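Local atomic coordinates of PnpC (Pseudomonas putida, PDB entry 3N9T), a protein that probably catalyses the iron(III)-dependent intradiol cleavage of hydroxyquinol's aromatic ring by dioxygen, as a hydroxyquinol 1,2-dioxygenase. Residues G64-G69 with P197-V202; G158-Q163 with H218-I223; E260-P263 with E267-G270. One frame throughout, in Å; residues are numbered along the deposited sequence.

Interaction 1. Residues G64-G69 with P197-V202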
loop_
_atom_site.group_PDB
_atom_site.type_symbol
_atom_site.label_atom_id
_atom_site.label_comp_id
_atom_site.label_asym_id
_atom_site.label_seq_id
_atom_site.Cartn_x
_atom_site.Cartn_y
_atom_site.Cartn_z
ATOM N N GLY A 64 3.513 -4.421 -7.095
ATOM C CA GLY A 64 2.624 -5.556 -7.376
ATOM C C GLY A 64 3.026 -6.286 -8.662
ATOM O O GLY A 64 3.042 -7.532 -8.689
ATOM N N GLN A 65 3.389 -5.527 -9.701
ATOM C CA GLN A 65 3.743 -6.126 -10.996
ATOM C C GLN A 65 5.029 -6.935 -10.961
ATOM O O GLN A 65 5.192 -7.827 -11.807
ATOM C CB GLN A 65 3.874 -5.057 -12.081
ATOM C CG GLN A 65 2.522 -4.524 -12.533
ATOM C CD GLN A 65 1.866 -5.441 -13.558
ATOM O OE1 GLN A 65 2.522 -5.888 -14.515
ATOM N NE2 GLN A 65 0.568 -5.714 -13.376
ATOM N N LYS A 66 5.926 -6.610 -10.009
ATOM C CA LYS A 66 7.210 -7.338 -9.792
ATOM C C LYS A 66 7.013 -8.682 -9.097
ATOM O O LYS A 66 7.949 -9.513 -9.005
ATOM C CB LYS A 66 8.198 -6.484 -8.973
ATOM C CG LYS A 66 9.699 -6.932 -9.059
ATOM C CD LYS A 66 10.332 -6.550 -10.393
ATOM C CE LYS A 66 11.697 -7.201 -10.504
ATOM N NZ LYS A 66 12.415 -6.545 -11.671
ATOM N N CYS A 67 5.823 -8.893 -8.555
ATOM C CA CYS A 67 5.531 -10.154 -7.919
ATOM C C CYS A 67 5.199 -11.164 -9.045
ATOM O O CYS A 67 4.359 -10.892 -9.887
ATOM C CB CYS A 67 4.377 -10.001 -6.917
ATOM S SG CYS A 67 4.695 -8.844 -5.554
ATOM N N ASP A 68 5.913 -12.284 -9.094
ATOM C CA ASP A 68 5.693 -13.261 -10.169
ATOM C C ASP A 68 4.924 -14.424 -9.541
ATOM O O ASP A 68 4.650 -14.412 -8.342
ATOM C CB ASP A 68 7.024 -13.702 -10.804
ATOM C CG ASP A 68 7.990 -14.350 -9.789
ATOM O OD1 ASP A 68 7.594 -14.590 -8.592
ATOM O OD2 ASP A 68 9.155 -14.611 -10.190
ATOM N N GLY A 69 4.542 -15.447 -10.290
ATOM C CA GLY A 69 3.834 -16.520 -9.540
ATOM C C GLY A 69 4.732 -17.216 -8.492
ATOM O O GLY A 69 4.248 -17.974 -7.635
ATOM N N PRO A 197 17.306 -8.536 -2.830
ATOM C CA PRO A 197 17.158 -8.110 -4.254
ATOM C C PRO A 197 16.921 -6.603 -4.409
ATOM O O PRO A 197 16.090 -5.994 -3.710
ATOM C CB PRO A 197 15.936 -8.909 -4.740
ATOM C CG PRO A 197 15.703 -10.009 -3.689
ATOM C CD PRO A 197 16.301 -9.541 -2.420
ATOM N N THR A 198 17.652 -5.969 -5.308
ATOM C CA THR A 198 17.474 -4.539 -5.453
ATOM C C THR A 198 17.092 -4.174 -6.884
ATOM O O THR A 198 17.172 -3.039 -7.261
ATOM C CB THR A 198 18.773 -3.827 -5.095
ATOM O OG1 THR A 198 19.818 -4.434 -5.860
ATOM C CG2 THR A 198 19.119 -4.049 -3.652
ATOM N N ASP A 199 16.705 -5.139 -7.690
ATOM C CA ASP A 199 16.420 -4.862 -9.101
ATOM C C ASP A 199 14.955 -4.522 -9.326
ATOM O O ASP A 199 14.477 -4.500 -10.480
ATOM C CB ASP A 199 16.796 -6.073 -9.949
ATOM C CG ASP A 199 16.078 -7.306 -9.543
ATOM O OD1 ASP A 199 15.658 -7.470 -8.357
ATOM O OD2 ASP A 199 15.946 -8.167 -10.433
ATOM N N GLY A 200 14.230 -4.261 -8.242
ATOM C CA GLY A 200 12.830 -3.900 -8.356
ATOM C C GLY A 200 12.582 -2.553 -7.701
ATOM O O GLY A 200 13.526 -1.840 -7.334
ATOM N N PRO A 201 11.299 -2.215 -7.504
ATOM C CA PRO A 201 10.957 -0.967 -6.773
ATOM C C PRO A 201 11.562 -0.854 -5.385
ATOM O O PRO A 201 11.945 0.255 -4.981
ATOM C CB PRO A 201 9.422 -0.977 -6.716
ATOM C CG PRO A 201 8.997 -1.995 -7.802
ATOM C CD PRO A 201 10.118 -2.924 -8.072
ATOM N N VAL A 202 11.666 -1.938 -4.627
ATOM C CA VAL A 202 12.296 -1.805 -3.268
ATOM C C VAL A 202 13.739 -1.258 -3.439
ATOM O O VAL A 202 14.153 -0.357 -2.743
ATOM C CB VAL A 202 12.283 -3.154 -2.543
ATOM C CG1 VAL A 202 13.217 -3.180 -1.327
ATOM C CG2 VAL A 202 10.788 -3.506 -2.158
#
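The peptide plane that carries the carbonyl of Asp199 is approached by Lys66 from above, not at its edge: the ammonium nitrogen stands 49° out of the carbonyl plane. With NZ 3.1 Å from Asp199 O, the pair is still a hydrogen bond, and its C=O...N angle of 126° is ordinary; the elevation alone takes the donor off the lone pairs. Lys66 meets the pyrrolidine ring of Pro201 at its CD corner, which lies 4.1 Å from Lys66 CB and equally near Lys66 CG. Between these two ends, Lys66 CE passes 4.1 Å from Gly200 CA. A bend at chi2 (75°) lets the lysine lean on the proline and then run past the glycine to the carbonyl.

Gly200 is the N-cap residue of helix 201-209, so the contact joins the last part of helix 50-65 and the residues after it, in the N-terminal helical region that lines much of the phospholipid pocket and, through Gly64 and Gln65, meets the second subunit, to the start of a helix of the catalytic domain. A beta carbon built on Gly200 would lie 3.3 Å from Lys66 CG and also strike the proline ring. Pro201 packs further on Phe59 and Ala62, its side chain about 7 Å from a bound phospholipid. The Asp199 carboxylate serves Arg72 through a salt bridge at OD1, while OD2 is 4.1 Å from Lys66 NZ, too far for a second one. With an alanine at Lys66, the Asp199 carbonyl would probably lose this donor and the flank of Gly200 its aliphatic cover.

Interaction 2. Residues G158-Q163 with H218-I223. With FE (Fe (III) ion), chain D.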
loop_
_atom_site.group_PDB
_atom_site.type_symbol
_atom_site.label_atom_id
_atom_site.label_comp_id
_atom_site.label_asym_id
_atom_site.label_seq_id
_atom_site.Cartn_x
_atom_site.Cartn_y
_atom_site.Cartn_z
ATOM N N GLY A 158 26.309 -16.069 -1.118
ATOM C CA GLY A 158 25.137 -15.311 -0.655
ATOM C C GLY A 158 23.840 -15.880 -1.196
ATOM O O GLY A 158 22.806 -15.194 -1.197
ATOM N N MET A 159 23.866 -17.143 -1.675
ATOM C CA MET A 159 22.612 -17.811 -2.058
ATOM C C MET A 159 22.284 -19.028 -1.187
ATOM O O MET A 159 23.184 -19.735 -0.778
ATOM C CB MET A 159 22.636 -18.237 -3.526
ATOM C CG MET A 159 21.981 -17.210 -4.452
ATOM S SD MET A 159 22.326 -17.519 -6.196
ATOM C CE MET A 159 24.047 -16.997 -6.301
ATOM N N TYR A 160 20.999 -19.233 -0.902
ATOM C CA TYR A 160 20.530 -20.493 -0.288
ATOM C C TYR A 160 20.416 -21.582 -1.377
ATOM O O TYR A 160 20.064 -21.274 -2.517
ATOM C CB TYR A 160 19.195 -20.298 0.388
ATOM C CG TYR A 160 19.327 -19.350 1.559
ATOM C CD1 TYR A 160 19.490 -19.836 2.846
ATOM C CD2 TYR A 160 19.323 -17.956 1.365
ATOM C CE1 TYR A 160 19.623 -18.954 3.943
ATOM C CE2 TYR A 160 19.476 -17.063 2.457
ATOM C CZ TYR A 160 19.639 -17.578 3.733
ATOM O OH TYR A 160 19.840 -16.729 4.798
ATOM N N SER A 161 20.729 -22.838 -1.041
ATOM C CA SER A 161 20.439 -23.954 -1.954
ATOM C C SER A 161 18.919 -24.045 -1.918
ATOM O O SER A 161 18.295 -23.531 -1.005
ATOM C CB SER A 161 21.074 -25.258 -1.402
ATOM O OG SER A 161 20.518 -25.652 -0.143
ATOM N N GLY A 162 18.262 -24.551 -2.954
ATOM C CA GLY A 162 18.553 -24.235 -4.285
ATOM C C GLY A 162 17.543 -23.129 -4.597
ATOM O O GLY A 162 16.764 -23.243 -5.550
ATOM N N GLN A 163 17.499 -22.090 -3.738
ATOM C CA GLN A 163 17.181 -20.744 -4.227
ATOM C C GLN A 163 18.145 -20.675 -5.415
ATOM O O GLN A 163 17.766 -20.269 -6.514
ATOM C CB GLN A 163 17.519 -19.647 -3.199
ATOM C CG GLN A 163 17.983 -18.349 -3.887
ATOM C CD GLN A 163 18.443 -17.225 -2.941
ATOM O OE1 GLN A 163 19.337 -17.391 -2.081
ATOM N NE2 GLN A 163 17.859 -16.053 -3.141
ATOM N N HIS A 218 23.993 -14.638 9.106
ATOM C CA HIS A 218 23.154 -15.331 10.081
ATOM C C HIS A 218 22.929 -16.771 9.768
ATOM O O HIS A 218 23.016 -17.172 8.606
ATOM C CB HIS A 218 21.778 -14.678 10.213
ATOM C CG HIS A 218 21.040 -14.529 8.905
ATOM N ND1 HIS A 218 21.258 -13.478 8.048
ATOM C CD2 HIS A 218 20.067 -15.286 8.330
ATOM C CE1 HIS A 218 20.465 -13.610 6.985
ATOM N NE2 HIS A 218 19.738 -14.703 7.126
ATOM N N LEU A 219 22.464 -17.490 10.803
ATOM C CA LEU A 219 22.032 -18.870 10.636
ATOM C C LEU A 219 20.551 -18.899 11.067
ATOM O O LEU A 219 20.224 -18.343 12.124
ATOM C CB LEU A 219 22.919 -19.784 11.516
ATOM C CG LEU A 219 22.669 -21.314 11.542
ATOM C CD1 LEU A 219 22.675 -21.969 10.099
ATOM C CD2 LEU A 219 23.723 -21.983 12.434
ATOM N N HIS A 220 19.684 -19.522 10.253
ATOM C CA HIS A 220 18.228 -19.579 10.535
ATOM C C HIS A 220 17.971 -20.798 11.361
ATOM O O HIS A 220 18.583 -21.813 11.119
ATOM C CB HIS A 220 17.404 -19.719 9.259
ATOM C CG HIS A 220 17.408 -18.493 8.369
ATOM N ND1 HIS A 220 16.537 -17.439 8.561
ATOM C CD2 HIS A 220 18.172 -18.161 7.288
ATOM C CE1 HIS A 220 16.759 -16.509 7.637
ATOM N NE2 HIS A 220 17.752 -16.915 6.855
ATOM N N PHE A 221 17.164 -20.672 12.418
ATOM C CA PHE A 221 16.694 -21.850 13.204
ATOM C C PHE A 221 15.156 -21.899 13.299
ATOM O O PHE A 221 14.508 -20.852 13.601
ATOM C CB PHE A 221 17.179 -21.785 14.642
ATOM C CG PHE A 221 18.635 -22.089 14.817
ATOM C CD1 PHE A 221 19.599 -21.113 14.481
ATOM C CD2 PHE A 221 19.055 -23.349 15.281
ATOM C CE1 PHE A 221 20.952 -21.383 14.633
ATOM C CE2 PHE A 221 20.443 -23.622 15.470
ATOM C CZ PHE A 221 21.386 -22.643 15.104
ATOM N N MET A 222 14.591 -23.106 13.106
ATOM C CA MET A 222 13.250 -23.406 13.563
ATOM C C MET A 222 13.344 -24.608 14.491
ATOM O O MET A 222 13.787 -25.673 14.077
ATOM C CB MET A 222 12.332 -23.737 12.368
ATOM C CG MET A 222 10.838 -24.146 12.848
ATOM S SD MET A 222 9.850 -24.435 11.415
ATOM C CE MET A 222 8.728 -23.144 11.468
ATOM N N ILE A 223 12.945 -24.438 15.741
ATOM C CA ILE A 223 13.105 -25.474 16.756
ATOM C C ILE A 223 11.723 -25.890 17.246
ATOM O O ILE A 223 10.900 -25.031 17.554
ATOM C CB ILE A 223 13.934 -24.924 17.939
ATOM C CG1 ILE A 223 15.232 -24.314 17.377
ATOM C CG2 ILE A 223 14.261 -26.017 18.993
ATOM C CD1 ILE A 223 16.187 -23.839 18.358
HETATM FE FE FE D . 18.590 -15.556 5.768
HETATM O O HOH W 1 22.061 -17.169 5.947
HETATM O O HOH W 2 16.581 -15.178 5.194
#
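Tyr160 and His220 both turn CG opposite their own carbonyl carbon (chi1 -65° for the tyrosine), whereas His218 places CG between its backbone N and carbonyl carbon, with chi1 54°; these settings bring three side chains onto one ferric ion. This is the non-haem iron site of the intradiol ring-cleavage dioxygenases, whose set of two tyrosines and two histidines is completed here by Tyr194. The histidines stand two residues apart on strand 214-224, while Tyr160 comes from the loop that follows strand 148-152, so the metal joins an inner strand of the sheet to a loop.

Tyr160 OH is 2.0 Å from the iron. His218 NE2 matches that at 2.0 Å from the ion, and His220 NE2 lies 1.9 Å from it. Water 2 adds its oxygen at 2.1 Å from iron, and two atoms from elsewhere, Tyr194 OH among them, bring the ligand count to six. Tyr160 OH therefore lies close to both nitrogens, 3.1 Å from His218 NE2 and 2.9 Å from His220 NE2, without hydrogen bonding to either; shared coordination explains the crowding.

Ring orientations differ. Tyr160 OH enters at the edge of the His220 ring, in its plane, whereas His218 CD2 lies over one face of that ring; the planes of Tyr160 and His220 are inclined at 55°. Trp152 stacks on His220 and Phe108 on Tyr160, and, most clearly, Pro216 O accepts a hydrogen bond from His218 ND1, second-shell contacts that are likely to limit how the rings can turn. On the loop side, the backbone N of Tyr160 donates to Gln163 OE1 over 2.7 Å, in the amide plane and on a lone pair.

Interaction 3. Residues E260-P263 with E267-G270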
loop_
_atom_site.group_PDB
_atom_site.type_symbol
_atom_site.label_atom_id
_atom_site.label_comp_id
_atom_site.label_asym_id
_atom_site.label_seq_id
_atom_site.Cartn_x
_atom_site.Cartn_y
_atom_site.Cartn_z
ATOM N N GLU A 260 34.107 -17.717 17.828
ATOM C CA GLU A 260 35.464 -17.613 18.451
ATOM C C GLU A 260 36.440 -18.463 17.708
ATOM O O GLU A 260 36.069 -19.471 17.117
ATOM C CB GLU A 260 35.453 -18.103 19.898
ATOM C CG GLU A 260 34.354 -17.541 20.754
ATOM C CD GLU A 260 34.474 -17.987 22.207
ATOM O OE1 GLU A 260 35.106 -19.035 22.489
ATOM O OE2 GLU A 260 33.974 -17.252 23.071
ATOM N N ASP A 261 37.699 -18.077 17.725
ATOM C CA ASP A 261 38.740 -18.894 17.086
ATOM C C ASP A 261 39.192 -19.904 18.115
ATOM O O ASP A 261 39.521 -19.544 19.209
ATOM C CB ASP A 261 39.891 -18.005 16.584
ATOM C CG ASP A 261 39.393 -16.923 15.622
ATOM O OD1 ASP A 261 39.264 -17.235 14.425
ATOM O OD2 ASP A 261 39.099 -15.781 16.076
ATOM N N ARG A 262 39.124 -21.186 17.796
ATOM C CA ARG A 262 39.481 -22.198 18.781
ATOM C C ARG A 262 40.663 -23.028 18.309
ATOM O O ARG A 262 40.820 -23.202 17.107
ATOM C CB ARG A 262 38.316 -23.172 18.995
ATOM C CG ARG A 262 37.101 -22.534 19.618
ATOM C CD ARG A 262 37.403 -22.066 21.030
ATOM N NE ARG A 262 36.105 -21.718 21.579
ATOM C CZ ARG A 262 35.304 -22.620 22.141
ATOM N NH1 ARG A 262 35.717 -23.882 22.254
ATOM N NH2 ARG A 262 34.099 -22.255 22.584
ATOM N N PRO A 263 41.401 -23.647 19.271
ATOM C CA PRO A 263 42.593 -24.492 18.977
ATOM C C PRO A 263 42.132 -25.812 18.434
ATOM O O PRO A 263 40.986 -26.235 18.728
ATOM C CB PRO A 263 43.230 -24.695 20.357
ATOM C CG PRO A 263 42.142 -24.428 21.374
ATOM C CD PRO A 263 41.192 -23.441 20.721
ATOM N N GLU A 267 38.930 -28.967 24.068
ATOM C CA GLU A 267 38.131 -29.883 24.898
ATOM C C GLU A 267 36.703 -29.435 25.049
ATOM O O GLU A 267 35.860 -30.240 25.419
ATOM C CB GLU A 267 38.709 -30.003 26.295
ATOM C CG GLU A 267 40.169 -30.474 26.294
ATOM C CD GLU A 267 40.399 -31.610 27.276
ATOM O OE1 GLU A 267 39.828 -32.703 27.036
ATOM O OE2 GLU A 267 41.145 -31.408 28.262
ATOM N N ASP A 268 36.436 -28.147 24.802
ATOM C CA ASP A 268 35.083 -27.603 24.883
ATOM C C ASP A 268 34.561 -27.546 23.416
ATOM O O ASP A 268 34.554 -26.478 22.758
ATOM C CB ASP A 268 35.137 -26.241 25.565
ATOM C CG ASP A 268 33.844 -25.484 25.468
ATOM O OD1 ASP A 268 32.758 -26.103 25.345
ATOM O OD2 ASP A 268 33.931 -24.242 25.470
ATOM N N ALA A 269 34.223 -28.725 22.912
ATOM C CA ALA A 269 33.650 -28.883 21.578
ATOM C C ALA A 269 32.468 -29.854 21.595
ATOM O O ALA A 269 32.251 -30.557 20.625
ATOM C CB ALA A 269 34.684 -29.348 20.564
ATOM N N GLY A 270 31.694 -29.824 22.664
ATOM C CA GLY A 270 30.496 -30.651 22.825
ATOM C C GLY A 270 30.810 -32.138 22.630
ATOM O O GLY A 270 29.932 -32.909 22.152
#
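Arg262 and Asp268 meet through one hydrogen bond and one salt bridge, which use different terminal nitrogens of the guanidinium. The hydrogen bond is to backbone: NH1 donates to Asp268 O over 2.9 Å, with an N-H...O angle of 147°. The acceptor lies at the edge of the guanidinium, near its plane, and the donor in turn lies in the carbonyl plane, though the two planes themselves stand almost at right angles.

Salt bridges make up the second group. Across the contact, Arg262 NH2 faces Asp268 OD2 at 3.5 Å, a long pairing in which the guanidinium and carboxylate planes differ by 31°. On the strand itself, Arg262 NE donates to Glu260 OE1 over 3.0 Å, arriving on the anti lone pair; NH2 reaches the same oxygen only weakly. The arginine chain folds at chi2 (-65°), which turns its head back beside Glu260. Asp266 adds a salt bridge to NH1, and Tyr133 OH is hydrogen-bonded both to Arg262 NH2 and to Asp268 OD1.

These bonds join the end of strand 256-262 to the surface loop that leads to its antiparallel neighbour 278-287, where Arg262 pairs by backbone with Tyr278. Glu260 OE1 and Asp268 OD2 are 6.1 Å apart, with the guanidinium bonded to both; one positive group among several acids would thus be expected to offset their mutual repulsion and to favour their ionised forms.

In the fold
Interactions 1 and 2 are interleaved along the chain, their segments alternating, and helix 201-209 of interaction 1 leads straight into strand 214-224 of interaction 2. Their centres are 21 Å apart, yet their nearest atoms are about 6 Å apart, so the two sets of segments come near each other without touching. Interaction 3 follows both in sequence. It reaches the same mixed sheet as interaction 2, their centres 24 Å apart, but at the surface. Interactions 1 and 3, with centres 43 Å apart, lie on opposite sides of the chain's centre, leaving the metal site between the lipid-binding end and the distal loop.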